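Local coordinates for putative retaining b-glycosidase (PDB 5A95), which probably hydrolyses mixed-linkage beta-glucans, as a family 5 retaining glycoside hydrolase whose quaternary structure dictates its specificity, at residues V287-L292 with K323-T328. The protein carries 1 engineered substitution. Residues are numbered along the deposited sequence; the frame is centred on the assembly and turned at random.
Sequences VIATQL and KGVSYT. Engineered in segment 287-292: Gln291 (natural residue Glu). With BGC (beta-D-glucopyranose), chain D.
Thr328 and Thr290 run alongside each other with side chains aimed alike, the first within strand 326-329, the second just past strand 287-289, at the active-site end of the barrel. From CB of Thr328, 4.1 Å from Thr290 O, the hydroxyl branch goes to the other segment: OG1 donates to Thr290 O at 2.9 Å, coming from above the carbonyl plane, and lies 3.3 Å from Thr290 CA. With chi1 near 53°, OG1 folds back over the backbone to reach that oxygen, which Asn72 also grips. An alanine in place of Thr328 would probably cost Thr290 O its hydroxyl donor and let the turn into Gln291 shift.

Behind this, a parallel ladder joins Ser326 N to Val287 O, Ala289 N to Ser326 O (2.8 Å) and Thr328 N to Ala289 O (3.0 Å). Small Ala289 suits its place beside Tyr327 on one face, where Tyr327 CB also packs 3.8 Å from Leu292 CD2; beta-branched Val287 and Val325 meet through CG1 methyls. On the other, Ser326 CB packs against Ile288 CG2 and OG bonds to Phe68 N, suiting a small polar residue. Thr290 OG1 turns to Glu185 and His254. Gln291, engineered from Glu, makes a weak NE2 bond to glucose O2 (3.3 Å), with Tyr256 and Arg103 holding its amide.

Helix 312-323, ended by a Schellman motif at Gly324, completes the right-handed beta-alpha-beta unit of this family 5 (beta/alpha)8 barrel; its Met320 covers Val325, Tyr327 and Leu292, while strands 250-252 and 65-72 flank the pair and Ile138 of strand 136-144 meets Ile288, Thr290 and Thr328.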
loop_
_atom_site.group_PDB
_atom_site.type_symbol
_atom_site.label_atom_id
_atom_site.label_comp_id
_atom_site.label_asym_id
_atom_site.label_seq_id
_atom_site.Cartn_x
_atom_site.Cartn_y
_atom_site.Cartn_z
ATOM N N VAL A 287 -21.001 -22.367 12.572
ATOM C CA VAL A 287 -20.863 -22.093 11.146
ATOM C C VAL A 287 -22.061 -21.300 10.667
ATOM O O VAL A 287 -23.210 -21.590 11.041
ATOM C CB VAL A 287 -20.755 -23.410 10.353
ATOM C CG1 VAL A 287 -20.834 -23.219 8.845
ATOM C CG2 VAL A 287 -19.484 -24.114 10.743
ATOM N N ILE A 288 -21.797 -20.283 9.849
ATOM C CA ILE A 288 -22.853 -19.564 9.182
ATOM C C ILE A 288 -22.664 -19.679 7.676
ATOM O O ILE A 288 -21.612 -19.308 7.119
ATOM C CB ILE A 288 -22.975 -18.058 9.557
ATOM C CG1 ILE A 288 -22.849 -17.818 11.055
ATOM C CG2 ILE A 288 -24.271 -17.474 9.003
ATOM C CD1 ILE A 288 -22.871 -16.350 11.463
ATOM N N ALA A 289 -23.677 -20.243 7.015
ATOM C CA ALA A 289 -23.703 -20.281 5.566
ATOM C C ALA A 289 -24.190 -18.918 5.088
ATOM O O ALA A 289 -25.394 -18.716 4.888
ATOM C CB ALA A 289 -24.586 -21.427 5.104
ATOM N N THR A 290 -23.257 -17.961 4.969
ATOM C CA THR A 290 -23.658 -16.584 4.730
ATOM C C THR A 290 -24.063 -16.249 3.293
ATOM O O THR A 290 -24.573 -15.162 3.054
ATOM C CB THR A 290 -22.610 -15.591 5.230
ATOM O OG1 THR A 290 -21.325 -15.992 4.758
ATOM C CG2 THR A 290 -22.614 -15.468 6.730
ATOM N N GLN A 291 -23.847 -17.192 2.384
ATOM C CA GLN A 291 -24.453 -17.167 1.052
ATOM C C GLN A 291 -24.777 -18.583 0.683
ATOM O O GLN A 291 -23.990 -19.509 0.885
ATOM C CB GLN A 291 -23.551 -16.553 -0.014
ATOM C CG GLN A 291 -23.298 -15.099 0.264
ATOM C CD GLN A 291 -22.535 -14.351 -0.801
ATOM O OE1 GLN A 291 -21.980 -13.303 -0.521
ATOM N NE2 GLN A 291 -22.605 -14.808 -2.020
ATOM N N LEU A 292 -25.966 -18.736 0.131
ATOM C CA LEU A 292 -26.489 -19.973 -0.433
ATOM C C LEU A 292 -27.698 -19.577 -1.272
ATOM O O LEU A 292 -28.238 -18.496 -1.108
ATOM C CB LEU A 292 -26.860 -20.994 0.650
ATOM C CG LEU A 292 -28.085 -20.719 1.499
ATOM C CD1 LEU A 292 -28.670 -21.992 2.093
ATOM C CD2 LEU A 292 -27.775 -19.729 2.617
ATOM N N LYS A 323 -27.117 -30.369 11.130
ATOM C CA LYS A 323 -25.852 -29.884 11.660
ATOM C C LYS A 323 -26.042 -28.683 12.601
ATOM O O LYS A 323 -25.107 -28.328 13.288
ATOM C CB LYS A 323 -24.879 -29.505 10.502
ATOM C CG LYS A 323 -24.572 -30.570 9.428
ATOM C CD LYS A 323 -23.832 -31.778 9.958
ATOM C CE LYS A 323 -22.437 -31.433 10.470
ATOM N NZ LYS A 323 -21.621 -32.650 10.707
ATOM N N GLY A 324 -27.234 -28.077 12.626
ATOM C CA GLY A 324 -27.496 -26.856 13.370
ATOM C C GLY A 324 -26.857 -25.600 12.817
ATOM O O GLY A 324 -26.645 -24.648 13.565
ATOM N N VAL A 325 -26.596 -25.584 11.507
ATOM C CA VAL A 325 -25.891 -24.512 10.809
ATOM C C VAL A 325 -26.811 -23.306 10.608
ATOM O O VAL A 325 -27.970 -23.447 10.243
ATOM C CB VAL A 325 -25.327 -25.070 9.486
ATOM C CG1 VAL A 325 -24.865 -23.966 8.554
ATOM C CG2 VAL A 325 -24.149 -26.010 9.791
ATOM N N SER A 326 -26.266 -22.114 10.865
ATOM C CA SER A 326 -26.948 -20.849 10.607
ATOM C C SER A 326 -26.811 -20.456 9.137
ATOM O O SER A 326 -25.942 -20.977 8.430
ATOM C CB SER A 326 -26.325 -19.784 11.485
ATOM O OG SER A 326 -26.603 -19.975 12.861
ATOM N N TYR A 327 -27.659 -19.557 8.662
ATOM C CA TYR A 327 -27.626 -19.207 7.248
ATOM C C TYR A 327 -28.274 -17.870 6.934
ATOM O O TYR A 327 -29.207 -17.441 7.581
ATOM C CB TYR A 327 -28.284 -20.299 6.385
ATOM C CG TYR A 327 -29.703 -20.611 6.755
ATOM C CD1 TYR A 327 -30.759 -19.903 6.207
ATOM C CD2 TYR A 327 -29.993 -21.586 7.684
ATOM C CE1 TYR A 327 -32.072 -20.195 6.545
ATOM C CE2 TYR A 327 -31.296 -21.888 8.028
ATOM C CZ TYR A 327 -32.335 -21.181 7.468
ATOM O OH TYR A 327 -33.656 -21.453 7.816
ATOM N N THR A 328 -27.764 -17.247 5.866
ATOM C CA THR A 328 -28.386 -16.092 5.255
ATOM C C THR A 328 -28.411 -16.277 3.738
ATOM O O THR A 328 -27.374 -16.284 3.072
ATOM C CB THR A 328 -27.707 -14.768 5.615
ATOM O OG1 THR A 328 -26.309 -14.801 5.357
ATOM C CG2 THR A 328 -27.920 -14.417 7.069
HETATM C C2 BGC D . -20.702 -13.208 -4.781
HETATM C C3 BGC D . -21.944 -12.343 -4.983
HETATM C C4 BGC D . -22.608 -12.713 -6.315
HETATM C C5 BGC D . -22.890 -14.202 -6.354
HETATM C C6 BGC D . -23.569 -14.632 -7.632
HETATM C C1 BGC D . -20.907 -14.684 -5.112
HETATM O O1 BGC D . -19.704 -15.353 -5.396
HETATM O O2 BGC D . -20.192 -13.028 -3.409
HETATM O O3 BGC D . -21.531 -10.945 -4.874
HETATM O O4 BGC D . -23.825 -12.014 -6.619
HETATM O O5 BGC D . -21.624 -14.853 -6.310
HETATM O O6 BGC D . -23.576 -16.060 -7.591
HETATM O O HOH W 1 -23.224 -24.014 13.311
#